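Local coordinates for EDD domain protein, DegV family (Ruminococcus gnavus ATCC 29149, PDB 5V85) that probably binds fatty acids and holds a molecule of vaccenic acid in a cleft, at residues K23-S28 and E43-G48; L47-E52 and A78-P83; E66-I71 and I284-A289; P83-Y88 and Y112-L117. One frame throughout, in Å; residues are numbered along the deposited sequence.

Contact 1. Residues K23-S28 and E43-G48; sequences KVIVDS and EHVALG. With PO4 (phosphate ion), chain I.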
loop_
_atom_site.group_PDB
_atom_site.type_symbol
_atom_site.label_atom_id
_atom_site.label_comp_id
_atom_site.label_asym_id
_atom_site.label_seq_id
_atom_site.Cartn_x
_atom_site.Cartn_y
_atom_site.Cartn_z
ATOM N N LYS B 23 4.169 17.642 16.880
ATOM C CA LYS B 23 4.725 18.504 15.849
ATOM C C LYS B 23 5.014 17.661 14.616
ATOM O O LYS B 23 5.464 16.516 14.729
ATOM C CB LYS B 23 6.002 19.212 16.326
ATOM C CG LYS B 23 6.554 20.235 15.338
ATOM C CD LYS B 23 7.883 20.809 15.809
ATOM C CE LYS B 23 7.702 21.698 17.025
ATOM N NZ LYS B 23 8.941 22.471 17.343
ATOM N N VAL B 24 4.737 18.222 13.442
ATOM C CA VAL B 24 5.006 17.567 12.166
ATOM C C VAL B 24 6.180 18.280 11.511
ATOM O O VAL B 24 6.077 19.461 11.151
ATOM C CB VAL B 24 3.780 17.581 11.240
ATOM C CG1 VAL B 24 4.069 16.776 9.975
ATOM C CG2 VAL B 24 2.556 17.038 11.961
ATOM N N ILE B 25 7.288 17.563 11.350
ATOM C CA ILE B 25 8.486 18.077 10.695
ATOM C C ILE B 25 8.447 17.651 9.233
ATOM O O ILE B 25 8.289 16.463 8.932
ATOM C CB ILE B 25 9.760 17.561 11.386
ATOM C CG1 ILE B 25 9.739 17.885 12.883
ATOM C CG2 ILE B 25 10.997 18.132 10.722
ATOM C CD1 ILE B 25 10.058 19.326 13.204
ATOM N N VAL B 26 8.581 18.613 8.322
ATOM C CA VAL B 26 8.554 18.358 6.884
ATOM C C VAL B 26 9.822 18.947 6.284
ATOM O O VAL B 26 10.197 20.075 6.619
ATOM C CB VAL B 26 7.301 18.974 6.225
ATOM C CG1 VAL B 26 7.189 18.573 4.759
ATOM C CG2 VAL B 26 6.042 18.573 6.988
ATOM N N ASP B 27 10.496 18.197 5.410
ATOM C CA ASP B 27 11.650 18.821 4.779
ATOM C C ASP B 27 11.173 19.889 3.797
ATOM O O ASP B 27 10.004 19.927 3.401
ATOM C CB ASP B 27 12.586 17.783 4.129
ATOM C CG ASP B 27 12.004 17.093 2.890
ATOM O OD1 ASP B 27 11.241 17.701 2.117
ATOM O OD2 ASP B 27 12.366 15.915 2.668
ATOM N N SER B 28 12.089 20.783 3.425
ATOM C CA SER B 28 11.678 22.018 2.763
ATOM C C SER B 28 11.046 21.790 1.397
ATOM O O SER B 28 10.407 22.709 0.874
ATOM C CB SER B 28 12.869 22.970 2.639
ATOM O OG SER B 28 13.856 22.449 1.773
ATOM N N GLU B 43 6.524 22.420 10.891
ATOM C CA GLU B 43 7.843 23.031 10.932
ATOM C C GLU B 43 8.701 22.428 9.830
ATOM O O GLU B 43 8.678 21.213 9.616
ATOM C CB GLU B 43 8.498 22.822 12.302
ATOM C CG GLU B 43 9.815 23.548 12.493
ATOM C CD GLU B 43 10.357 23.381 13.899
ATOM O OE1 GLU B 43 9.698 23.850 14.852
ATOM O OE2 GLU B 43 11.436 22.769 14.050
ATOM N N HIS B 44 9.449 23.280 9.133
ATOM C CA HIS B 44 10.307 22.841 8.043
ATOM C C HIS B 44 11.726 22.563 8.529
ATOM O O HIS B 44 12.215 23.186 9.477
ATOM C CB HIS B 44 10.361 23.888 6.921
ATOM C CG HIS B 44 9.311 23.714 5.866
ATOM N ND1 HIS B 44 8.515 24.750 5.420
ATOM C CD2 HIS B 44 8.918 22.617 5.177
ATOM C CE1 HIS B 44 7.689 24.299 4.491
ATOM N NE2 HIS B 44 7.912 23.009 4.327
ATOM N N VAL B 45 12.378 21.608 7.869
ATOM C CA VAL B 45 13.821 21.402 7.958
ATOM C C VAL B 45 14.381 21.607 6.556
ATOM O O VAL B 45 13.959 20.929 5.611
ATOM C CB VAL B 45 14.179 20.010 8.508
ATOM C CG1 VAL B 45 15.624 19.679 8.198
ATOM C CG2 VAL B 45 13.946 19.956 10.010
ATOM N N ALA B 46 15.317 22.541 6.419
ATOM C CA ALA B 46 15.691 23.075 5.116
ATOM C C ALA B 46 16.732 22.220 4.405
ATOM O O ALA B 46 17.679 21.725 5.021
ATOM C CB ALA B 46 16.229 24.498 5.268
ATOM N N LEU B 47 16.559 22.070 3.096
ATOM C CA LEU B 47 17.610 21.546 2.239
ATOM C C LEU B 47 18.478 22.696 1.730
ATOM O O LEU B 47 18.179 23.873 1.944
ATOM C CB LEU B 47 17.021 20.758 1.065
ATOM C CG LEU B 47 16.553 19.329 1.359
ATOM C CD1 LEU B 47 15.234 19.318 2.124
ATOM C CD2 LEU B 47 16.440 18.518 0.081
ATOM N N GLY B 48 19.566 22.344 1.049
ATOM C CA GLY B 48 20.475 23.318 0.472
ATOM C C GLY B 48 20.340 23.361 -1.040
ATOM O O GLY B 48 19.969 22.370 -1.670
HETATM P P PO4 I . 8.265 23.625 20.656
HETATM O O1 PO4 I . 7.738 22.223 20.453
HETATM O O2 PO4 I . 9.439 23.594 21.607
HETATM O O3 PO4 I . 8.715 24.199 19.334
HETATM O O4 PO4 I . 7.171 24.496 21.229
HETATM O O HOH W 1 11.634 21.567 16.502
#
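Lys23 and Glu43 meet at one end of the strand pair in a salt bridge, NZ to OE1 2.9 Å, the ammonium standing above the carboxylate plane. The lysine leaves its strand with CG anti to the backbone N (chi1 -174°) and bends at chi3, so that NZ also reaches O3 of a phosphate ion at 2.6 Å; a water joins NZ to the other carboxylate oxygen, OE2. Strands 22-27 and 42-51 run parallel here, the neighbouring strands of a beta-alpha-beta unit whose short helix is 34-37, and Val26 is bonded twice to the same neighbouring strand, its N giving to Glu43 O and its O taking Val45 N, both at 2.9 Å. On the Ile25 and Val45 face, CG2 of each touches the other at 3.5 Å, and helix 85-92 covers this face. Across the sheet, the His44 ring turns its CD2 edge to Val26 O, 3.2 Å away and near the ring plane, while NE2 bonds to Gly30 O and the ring stacks on Phe32. Ser28 carries OG between its backbone N and carbonyl (chi1 66°), where it accepts Leu47 N at 3.0 Å, nearly straight at 169°; Asp58 is its second partner.

Contact 2. Residues L47-E52 and A78-P83; sequences LGIQIE and AKTSCP. With VCA (vaccenic acid), chain H.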
loop_
_atom_site.group_PDB
_atom_site.type_symbol
_atom_site.label_atom_id
_atom_site.label_comp_id
_atom_site.label_asym_id
_atom_site.label_seq_id
_atom_site.Cartn_x
_atom_site.Cartn_y
_atom_site.Cartn_z
ATOM N N LEU B 47 16.559 22.070 3.096
ATOM C CA LEU B 47 17.610 21.546 2.239
ATOM C C LEU B 47 18.478 22.696 1.730
ATOM O O LEU B 47 18.179 23.873 1.944
ATOM C CB LEU B 47 17.021 20.758 1.065
ATOM C CG LEU B 47 16.553 19.329 1.359
ATOM C CD1 LEU B 47 15.234 19.318 2.124
ATOM C CD2 LEU B 47 16.440 18.518 0.081
ATOM N N GLY B 48 19.566 22.344 1.049
ATOM C CA GLY B 48 20.475 23.318 0.472
ATOM C C GLY B 48 20.340 23.361 -1.040
ATOM O O GLY B 48 19.969 22.370 -1.670
ATOM N N ILE B 49 20.636 24.523 -1.620
ATOM C CA ILE B 49 20.567 24.729 -3.061
ATOM C C ILE B 49 21.847 25.419 -3.511
ATOM O O ILE B 49 22.209 26.473 -2.977
ATOM C CB ILE B 49 19.334 25.561 -3.464
ATOM C CG1 ILE B 49 18.046 24.822 -3.088
ATOM C CG2 ILE B 49 19.362 25.874 -4.958
ATOM C CD1 ILE B 49 16.789 25.644 -3.292
ATOM N N GLN B 50 22.527 24.832 -4.492
ATOM C CA GLN B 50 23.776 25.370 -5.014
ATOM C C GLN B 50 23.627 25.597 -6.510
ATOM O O GLN B 50 23.337 24.658 -7.258
ATOM C CB GLN B 50 24.944 24.426 -4.722
ATOM C CG GLN B 50 26.269 24.881 -5.309
ATOM C CD GLN B 50 26.875 26.037 -4.543
ATOM O OE1 GLN B 50 26.849 26.064 -3.312
ATOM N NE2 GLN B 50 27.416 27.007 -5.269
ATOM N N ILE B 51 23.809 26.842 -6.941
ATOM C CA ILE B 51 23.771 27.201 -8.355
ATOM C C ILE B 51 25.025 28.006 -8.647
ATOM O O ILE B 51 25.142 29.161 -8.214
ATOM C CB ILE B 51 22.513 27.995 -8.726
ATOM C CG1 ILE B 51 21.260 27.217 -8.329
ATOM C CG2 ILE B 51 22.503 28.300 -10.216
ATOM C CD1 ILE B 51 19.980 27.915 -8.684
ATOM N N GLU B 52 25.962 27.400 -9.377
ATOM C CA GLU B 52 27.256 28.008 -9.665
ATOM C C GLU B 52 27.941 28.458 -8.381
ATOM O O GLU B 52 28.245 27.633 -7.514
ATOM C CB GLU B 52 27.102 29.177 -10.640
ATOM C CG GLU B 52 27.618 28.867 -12.038
ATOM C CD GLU B 52 26.998 29.743 -13.109
ATOM O OE1 GLU B 52 26.533 30.854 -12.779
ATOM O OE2 GLU B 52 26.975 29.315 -14.282
ATOM N N ALA B 78 21.725 23.199 -11.531
ATOM C CA ALA B 78 21.632 23.364 -10.089
ATOM C C ALA B 78 21.902 22.047 -9.372
ATOM O O ALA B 78 21.635 20.961 -9.893
ATOM C CB ALA B 78 20.251 23.892 -9.697
ATOM N N LYS B 79 22.444 22.155 -8.161
ATOM C CA LYS B 79 22.671 21.012 -7.290
ATOM C C LYS B 79 22.009 21.277 -5.946
ATOM O O LYS B 79 21.872 22.428 -5.523
ATOM C CB LYS B 79 24.166 20.734 -7.089
ATOM C CG LYS B 79 24.940 20.514 -8.382
ATOM C CD LYS B 79 24.472 19.257 -9.103
ATOM C CE LYS B 79 25.035 19.185 -10.516
ATOM N NZ LYS B 79 24.441 18.069 -11.306
ATOM N N THR B 80 21.589 20.206 -5.280
ATOM C CA THR B 80 20.912 20.321 -3.999
ATOM C C THR B 80 21.521 19.344 -3.004
ATOM O O THR B 80 22.250 18.420 -3.373
ATOM C CB THR B 80 19.400 20.073 -4.133
ATOM O OG1 THR B 80 19.168 18.765 -4.669
ATOM C CG2 THR B 80 18.775 21.112 -5.056
ATOM N N SER B 81 21.216 19.566 -1.725
ATOM C CA SER B 81 21.718 18.723 -0.650
ATOM C C SER B 81 20.619 18.511 0.379
ATOM O O SER B 81 19.870 19.437 0.698
ATOM C CB SER B 81 22.951 19.343 0.017
ATOM O OG SER B 81 22.657 20.636 0.517
ATOM N N CYS B 82 20.529 17.288 0.892
ATOM C CA CYS B 82 19.525 16.945 1.884
ATOM C C CYS B 82 19.978 17.395 3.274
ATOM O O CYS B 82 21.151 17.715 3.480
ATOM C CB CYS B 82 19.267 15.439 1.851
ATOM S SG CYS B 82 20.626 14.433 2.487
ATOM N N PRO B 83 19.064 17.456 4.242
ATOM C CA PRO B 83 19.469 17.832 5.601
ATOM C C PRO B 83 20.297 16.733 6.247
ATOM O O PRO B 83 20.220 15.560 5.881
ATOM C CB PRO B 83 18.139 18.024 6.341
ATOM C CG PRO B 83 17.080 18.042 5.282
ATOM C CD PRO B 83 17.613 17.226 4.155
HETATM O O2 VCA H . 18.470 15.381 -1.659
HETATM C C1 VCA H . 18.353 16.318 -2.493
HETATM O O1 VCA H . 19.378 16.928 -2.898
HETATM C C2 VCA H . 16.970 16.718 -3.013
HETATM C C3 VCA H . 16.650 15.958 -4.300
HETATM C C4 VCA H . 15.156 16.087 -4.606
HETATM C C5 VCA H . 14.868 15.528 -6.001
HETATM C C6 VCA H . 13.360 15.405 -6.226
HETATM C C7 VCA H . 12.703 16.783 -6.157
HETATM C C8 VCA H . 11.347 16.766 -6.870
HETATM C C9 VCA H . 10.706 18.150 -6.747
HETATM C C10 VCA H . 9.324 18.166 -7.406
HETATM C C11 VCA H . 9.461 18.078 -8.925
HETATM C C12 VCA H . 8.815 17.134 -9.613
HETATM C C13 VCA H . 7.840 16.178 -8.922
HETATM C C14 VCA H . 8.524 14.839 -8.641
HETATM C C15 VCA H . 7.503 13.811 -8.148
HETATM C C16 VCA H . 8.244 12.630 -7.517
HETATM C C17 VCA H . 7.299 11.442 -7.326
HETATM C C18 VCA H . 8.075 10.253 -6.756
#
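Gly48 and Ser81 face each other as a hydrogen-bonded pair of antiparallel strands, Gly48 N giving a nearly straight bond of 2.9 Å to Ser81 O, with the return bond from Ser81 N to Gly48 O. Gln50 and Lys79 form a second such pair, Gln50 N to Lys79 O 2.7 Å. Between them Ile49 and Thr80 make a non-hydrogen-bonded pair whose side chains share the inner face.

Packing is tight at the end near the bound lipid. CG of Leu47 sits 3.7 Å from Pro83 CD, and its CB presses to 3.2 Å from Ser81 O; its methyl CD2 lies 3.6 Å from C2 of vaccenic acid. Thr80 holds OG1 between its backbone N and carbonyl (chi1 59°), from where it donates to the lipid carboxylate, OG1 to O1 2.6 Å. Tyr288 and Ser109 complete this polar end, Tyr288 by bonding to the same threonine hydroxyl and Ser109 by bonding to the lipid. The Gln50, Lys79 and Ser81 face is looser and more exposed: the long side chains start together, then lead away, and Lys79 NZ goes to Asn189. Ser81 OG lies 3.5 Å from Gly48 CA.

Farther along, Ile51 CG1 meets Ala78 CB at 3.7 Å. Strand 54-57 pairs with the other edge of strand 42-51, and helices 64-73 and 283-289 pack on the face of Ile49, the former also touching Ile51 and the latter Ala78.

Contact 3. Residues E66-I71 and I284-A289; sequences ELLLKI and ISTVYA. With VCA (vaccenic acid), chain H.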
loop_
_atom_site.group_PDB
_atom_site.type_symbol
_atom_site.label_atom_id
_atom_site.label_comp_id
_atom_site.label_asym_id
_atom_site.label_seq_id
_atom_site.Cartn_x
_atom_site.Cartn_y
_atom_site.Cartn_z
ATOM N N GLU B 66 14.025 35.087 -7.453
ATOM C CA GLU B 66 15.482 35.118 -7.420
ATOM C C GLU B 66 16.068 33.769 -7.819
ATOM O O GLU B 66 17.058 33.707 -8.558
ATOM C CB GLU B 66 15.959 35.532 -6.026
ATOM C CG GLU B 66 17.413 35.212 -5.735
ATOM C CD GLU B 66 17.996 36.091 -4.644
ATOM O OE1 GLU B 66 19.016 36.765 -4.902
ATOM O OE2 GLU B 66 17.436 36.110 -3.528
ATOM N N LEU B 67 15.454 32.678 -7.354
ATOM C CA LEU B 67 15.916 31.346 -7.727
ATOM C C LEU B 67 15.728 31.100 -9.221
ATOM O O LEU B 67 16.647 30.628 -9.902
ATOM C CB LEU B 67 15.168 30.296 -6.902
ATOM C CG LEU B 67 15.449 28.815 -7.140
ATOM C CD1 LEU B 67 16.918 28.509 -6.934
ATOM C CD2 LEU B 67 14.594 27.969 -6.204
ATOM N N LEU B 68 14.544 31.423 -9.749
ATOM C CA LEU B 68 14.280 31.221 -11.171
ATOM C C LEU B 68 15.201 32.070 -12.038
ATOM O O LEU B 68 15.690 31.606 -13.075
ATOM C CB LEU B 68 12.819 31.537 -11.484
ATOM C CG LEU B 68 11.808 30.476 -11.055
ATOM C CD1 LEU B 68 10.385 31.002 -11.216
ATOM C CD2 LEU B 68 12.014 29.192 -11.848
ATOM N N LEU B 69 15.443 33.320 -11.636
ATOM C CA LEU B 69 16.344 34.171 -12.406
ATOM C C LEU B 69 17.763 33.619 -12.396
ATOM O O LEU B 69 18.457 33.645 -13.420
ATOM C CB LEU B 69 16.316 35.598 -11.859
ATOM C CG LEU B 69 15.073 36.416 -12.213
ATOM C CD1 LEU B 69 15.018 37.678 -11.370
ATOM C CD2 LEU B 69 15.051 36.748 -13.702
ATOM N N LYS B 70 18.207 33.104 -11.247
ATOM C CA LYS B 70 19.541 32.515 -11.153
ATOM C C LYS B 70 19.661 31.271 -12.027
ATOM O O LYS B 70 20.666 31.091 -12.725
ATOM C CB LYS B 70 19.858 32.190 -9.692
ATOM C CG LYS B 70 21.271 31.684 -9.444
ATOM C CD LYS B 70 22.310 32.734 -9.798
ATOM C CE LYS B 70 23.687 32.345 -9.292
ATOM N NZ LYS B 70 24.718 33.311 -9.762
ATOM N N ILE B 71 18.649 30.400 -11.995
ATOM C CA ILE B 71 18.628 29.230 -12.872
ATOM C C ILE B 71 18.682 29.658 -14.332
ATOM O O ILE B 71 19.418 29.077 -15.141
ATOM C CB ILE B 71 17.375 28.380 -12.592
ATOM C CG1 ILE B 71 17.453 27.746 -11.204
ATOM C CG2 ILE B 71 17.193 27.318 -13.669
ATOM C CD1 ILE B 71 16.128 27.217 -10.710
ATOM N N ILE B 284 13.150 23.670 -3.361
ATOM C CA ILE B 284 13.569 22.399 -3.947
ATOM C C ILE B 284 12.659 22.019 -5.111
ATOM O O ILE B 284 13.133 21.598 -6.172
ATOM C CB ILE B 284 13.607 21.300 -2.869
ATOM C CG1 ILE B 284 14.715 21.584 -1.851
ATOM C CG2 ILE B 284 13.795 19.921 -3.504
ATOM C CD1 ILE B 284 16.114 21.599 -2.435
ATOM N N SER B 285 11.343 22.169 -4.939
ATOM C CA SER B 285 10.423 21.844 -6.025
ATOM C C SER B 285 10.671 22.729 -7.242
ATOM O O SER B 285 10.593 22.261 -8.383
ATOM C CB SER B 285 8.976 21.979 -5.552
ATOM O OG SER B 285 8.686 21.071 -4.502
ATOM N N THR B 286 10.981 24.009 -7.017
ATOM C CA THR B 286 11.264 24.916 -8.127
ATOM C C THR B 286 12.510 24.484 -8.892
ATOM O O THR B 286 12.524 24.490 -10.129
ATOM C CB THR B 286 11.426 26.344 -7.603
ATOM O OG1 THR B 286 10.166 26.823 -7.117
ATOM C CG2 THR B 286 11.931 27.275 -8.699
ATOM N N VAL B 287 13.562 24.093 -8.168
ATOM C CA VAL B 287 14.816 23.696 -8.803
ATOM C C VAL B 287 14.594 22.532 -9.762
ATOM O O VAL B 287 15.165 22.492 -10.858
ATOM C CB VAL B 287 15.866 23.355 -7.729
ATOM C CG1 VAL B 287 16.989 22.510 -8.316
ATOM C CG2 VAL B 287 16.420 24.629 -7.097
ATOM N N TYR B 288 13.753 21.573 -9.378
ATOM C CA TYR B 288 13.588 20.370 -10.181
ATOM C C TYR B 288 12.378 20.409 -11.103
ATOM O O TYR B 288 12.396 19.755 -12.151
ATOM C CB TYR B 288 13.519 19.139 -9.271
ATOM C CG TYR B 288 14.870 18.804 -8.680
ATOM C CD1 TYR B 288 15.826 18.132 -9.431
ATOM C CD2 TYR B 288 15.202 19.187 -7.386
ATOM C CE1 TYR B 288 17.068 17.836 -8.908
ATOM C CE2 TYR B 288 16.444 18.893 -6.853
ATOM C CZ TYR B 288 17.372 18.217 -7.620
ATOM O OH TYR B 288 18.611 17.920 -7.101
ATOM N N ALA B 289 11.334 21.166 -10.761
ATOM C CA ALA B 289 10.209 21.303 -11.682
ATOM C C ALA B 289 10.489 22.330 -12.772
ATOM O O ALA B 289 10.021 22.163 -13.905
ATOM C CB ALA B 289 8.937 21.683 -10.925
HETATM O O2 VCA H . 18.470 15.381 -1.659
HETATM C C1 VCA H . 18.353 16.318 -2.493
HETATM O O1 VCA H . 19.378 16.928 -2.898
HETATM C C2 VCA H . 16.970 16.718 -3.013
HETATM C C3 VCA H . 16.650 15.958 -4.300
HETATM C C4 VCA H . 15.156 16.087 -4.606
HETATM C C5 VCA H . 14.868 15.528 -6.001
HETATM C C6 VCA H . 13.360 15.405 -6.226
HETATM C C7 VCA H . 12.703 16.783 -6.157
HETATM C C8 VCA H . 11.347 16.766 -6.870
HETATM C C9 VCA H . 10.706 18.150 -6.747
HETATM C C10 VCA H . 9.324 18.166 -7.406
HETATM C C11 VCA H . 9.461 18.078 -8.925
HETATM C C12 VCA H . 8.815 17.134 -9.613
HETATM C C13 VCA H . 7.840 16.178 -8.922
HETATM C C14 VCA H . 8.524 14.839 -8.641
HETATM C C15 VCA H . 7.503 13.811 -8.148
HETATM C C16 VCA H . 8.244 12.630 -7.517
HETATM C C17 VCA H . 7.299 11.442 -7.326
HETATM C C18 VCA H . 8.075 10.253 -6.756
#
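Leu67 and Leu68 of helix 64-73 pack against Thr286 and Val287 of helix 283-289 in a buried, apolar helix-helix contact, made between elements far apart in the sequence and beside the lipid-binding cleft. The two axes run roughly parallel, inclined by 30° and 10.3 Å apart, so methyl groups at the ends of side chains bridge the gap.

CG2 of Thr286 is the meeting point: Leu67 CD2 and Leu68 CD2 both reach it at 3.7 Å. Leu67 slides past Thr286 in the opposite direction, whereas Leu68 crosses it at about a right angle. With OG1 held beside the backbone N (chi1 -68°), the threonine hydroxyl bonds to Ser282 O and to Thr281, which lets its methyl serve the apolar side. Val287 offers CG2 to both methyls of Leu67, 3.9 Å from CD1 and from CD2, and Ile71 extends its CD1 to within 4.2 Å of Val287 CA.

The far side of helix 283-289 belongs to the lipid. The Tyr288 ring lays one face along the acyl chain, with C5 of vaccenic acid 3.8 Å above its plane and Val287 CG1 over the opposite face, while Ser285 CA passes 3.8 Å from C9. Between the two helices cohesion is therefore purely dispersive and hydrophobic, and the hydroxyls of Ser285, Thr286 and Tyr288 are bonded to partners outside the interface.

Contact 4. Residues P83-Y88 and Y112-L117; sequences PSPERY and YNSAVL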
loop_
_atom_site.group_PDB
_atom_site.type_symbol
_atom_site.label_atom_id
_atom_site.label_comp_id
_atom_site.label_asym_id
_atom_site.label_seq_id
_atom_site.Cartn_x
_atom_site.Cartn_y
_atom_site.Cartn_z
ATOM N N PRO B 83 19.064 17.456 4.242
ATOM C CA PRO B 83 19.469 17.832 5.601
ATOM C C PRO B 83 20.297 16.733 6.247
ATOM O O PRO B 83 20.220 15.560 5.881
ATOM C CB PRO B 83 18.139 18.024 6.341
ATOM C CG PRO B 83 17.080 18.042 5.282
ATOM C CD PRO B 83 17.613 17.226 4.155
ATOM N N SER B 84 21.104 17.135 7.223
ATOM C CA SER B 84 21.954 16.201 7.937
ATOM C C SER B 84 21.173 15.510 9.050
ATOM O O SER B 84 20.159 16.031 9.525
ATOM C CB SER B 84 23.159 16.934 8.519
ATOM O OG SER B 84 22.755 17.808 9.559
ATOM N N PRO B 85 21.618 14.324 9.478
ATOM C CA PRO B 85 20.966 13.680 10.633
ATOM C C PRO B 85 21.026 14.523 11.892
ATOM O O PRO B 85 20.092 14.481 12.704
ATOM C CB PRO B 85 21.749 12.369 10.794
ATOM C CG PRO B 85 22.339 12.111 9.440
ATOM C CD PRO B 85 22.650 13.463 8.874
ATOM N N GLU B 86 22.103 15.289 12.077
ATOM C CA GLU B 86 22.215 16.151 13.248
ATOM C C GLU B 86 21.143 17.232 13.236
ATOM O O GLU B 86 20.549 17.543 14.275
ATOM C CB GLU B 86 23.610 16.779 13.307
ATOM C CG GLU B 86 24.741 15.795 13.604
ATOM C CD GLU B 86 24.990 14.805 12.475
ATOM O OE1 GLU B 86 25.421 13.666 12.764
ATOM O OE2 GLU B 86 24.760 15.166 11.299
ATOM N N ARG B 87 20.877 17.812 12.064
ATOM C CA ARG B 87 19.824 18.815 11.955
ATOM C C ARG B 87 18.457 18.215 12.267
ATOM O O ARG B 87 17.638 18.839 12.953
ATOM C CB ARG B 87 19.837 19.433 10.558
ATOM C CG ARG B 87 18.635 20.304 10.258
ATOM C CD ARG B 87 18.718 21.633 10.988
ATOM N NE ARG B 87 17.471 22.385 10.885
ATOM C CZ ARG B 87 16.533 22.407 11.826
ATOM N NH1 ARG B 87 16.704 21.718 12.948
ATOM N NH2 ARG B 87 15.428 23.117 11.647
ATOM N N TYR B 88 18.194 17.004 11.772
ATOM C CA TYR B 88 16.929 16.343 12.079
ATOM C C TYR B 88 16.797 16.071 13.573
ATOM O O TYR B 88 15.746 16.335 14.168
ATOM C CB TYR B 88 16.811 15.046 11.280
ATOM C CG TYR B 88 16.151 15.225 9.929
ATOM C CD1 TYR B 88 14.832 15.653 9.832
ATOM C CD2 TYR B 88 16.848 14.973 8.752
ATOM C CE1 TYR B 88 14.222 15.819 8.602
ATOM C CE2 TYR B 88 16.245 15.132 7.513
ATOM C CZ TYR B 88 14.931 15.559 7.447
ATOM O OH TYR B 88 14.323 15.720 6.227
ATOM N N TYR B 112 15.199 11.155 3.644
ATOM C CA TYR B 112 14.583 10.129 4.482
ATOM C C TYR B 112 15.624 9.427 5.349
ATOM O O TYR B 112 15.456 9.312 6.569
ATOM C CB TYR B 112 13.836 9.110 3.620
ATOM C CG TYR B 112 13.291 7.944 4.419
ATOM C CD1 TYR B 112 12.169 8.094 5.225
ATOM C CD2 TYR B 112 13.907 6.695 4.381
ATOM C CE1 TYR B 112 11.671 7.035 5.966
ATOM C CE2 TYR B 112 13.414 5.631 5.117
ATOM C CZ TYR B 112 12.296 5.806 5.907
ATOM O OH TYR B 112 11.798 4.753 6.641
ATOM N N ASN B 113 16.712 8.953 4.735
ATOM C CA ASN B 113 17.737 8.242 5.499
ATOM C C ASN B 113 18.328 9.126 6.591
ATOM O O ASN B 113 18.642 8.643 7.686
ATOM C CB ASN B 113 18.839 7.735 4.567
ATOM C CG ASN B 113 18.432 6.489 3.793
ATOM O OD1 ASN B 113 17.499 5.779 4.171
ATOM N ND2 ASN B 113 19.138 6.221 2.699
ATOM N N SER B 114 18.488 10.426 6.316
ATOM C CA SER B 114 19.021 11.333 7.330
ATOM C C SER B 114 18.044 11.510 8.484
ATOM O O SER B 114 18.458 11.592 9.647
ATOM C CB SER B 114 19.355 12.692 6.713
ATOM O OG SER B 114 20.466 12.609 5.840
ATOM N N ALA B 115 16.745 11.588 8.183
ATOM C CA ALA B 115 15.745 11.716 9.240
ATOM C C ALA B 115 15.714 10.478 10.125
ATOM O O ALA B 115 15.576 10.587 11.350
ATOM C CB ALA B 115 14.367 11.974 8.634
ATOM N N VAL B 116 15.832 9.291 9.524
ATOM C CA VAL B 116 15.855 8.058 10.307
ATOM C C VAL B 116 17.110 7.996 11.168
ATOM O O VAL B 116 17.051 7.636 12.350
ATOM C CB VAL B 116 15.741 6.833 9.382
ATOM C CG1 VAL B 116 16.000 5.544 10.162
ATOM C CG2 VAL B 116 14.368 6.791 8.727
ATOM N N LEU B 117 18.264 8.344 10.591
ATOM C CA LEU B 117 19.492 8.409 11.376
ATOM C C LEU B 117 19.370 9.434 12.496
ATOM O O LEU B 117 19.838 9.199 13.616
ATOM C CB LEU B 117 20.681 8.744 10.474
ATOM C CG LEU B 117 21.290 7.597 9.665
ATOM C CD1 LEU B 117 22.603 8.030 9.034
ATOM C CD2 LEU B 117 21.495 6.372 10.541
#
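Pro85 and Ser114 bring the two backbones to 4.5 Å between their CA atoms, close for a helix pair; Tyr88, about a turn further along its helix, comes next, with its CA nearest that of Ala115, the residue after Ser114. The chain passes from the loop at Pro83 into the first turn of helix 85-92, with Ser84 as N-cap: its OG accepts from Arg87 N at 3.1 Å. The partner segment lies wholly within helix 111-125.

The polar link is Ser114 OG to Pro83 O, 3.0 Å, the donor lying almost on the line of the carbonyl bond. Placed beside its own backbone N (chi1 -69°), this hydroxyl also makes a weak bond back to Gly110 O, so it ties the incoming loop to the helix it belongs to. Beside it, Pro85 CA makes a bent CA-H...O contact with Ser114 O, 3.4 Å from CA to O. The proline ring then runs alongside Leu117, CB to CB 3.8 Å, at the more exposed margin. Deeper in, the Tyr88 ring receives Ala115 CB squarely over its centre, a CH-pi contact of 3.6 Å from CB to the centroid and only 2° off the ring normal; CD2 of the ring approaches Ala115 N at 3.4 Å. Its hydroxyl is bonded to Ser111, which fixes the far end of the ring.

Tyr88 and Ala115 both rest on Thr103 of strand 98-103, so the two helices lie side by side on one face of the sheet, the layered alpha/beta packing expected of a domain with parallel strands at its centre.

Contacts 1 and 3 are buried, contact 1 nearest the centre of the chain; contacts 2 and 4 are partly buried, each with a solvent-exposed margin. Contact 2 extends the sheet of contact 1 through strand 42-51, parallel pairing giving way to antiparallel; they share Leu47 and Gly48. Backbone bonds dominate both, whereas contact 3 relies on methyl packing and contact 4 on a CH-pi contact and one side-chain hydrogen bond. Contacts 2 and 3 meet at the lipid, where the hydroxyls of Thr80 and Tyr288 lie 2.6 Å apart, Thr80 OG1 to Tyr288 OH. Contact 4 touches contact 1 through Tyr88 and Asp27, and takes over Pro83 from contact 2. Contacts 3 and 4 do not touch.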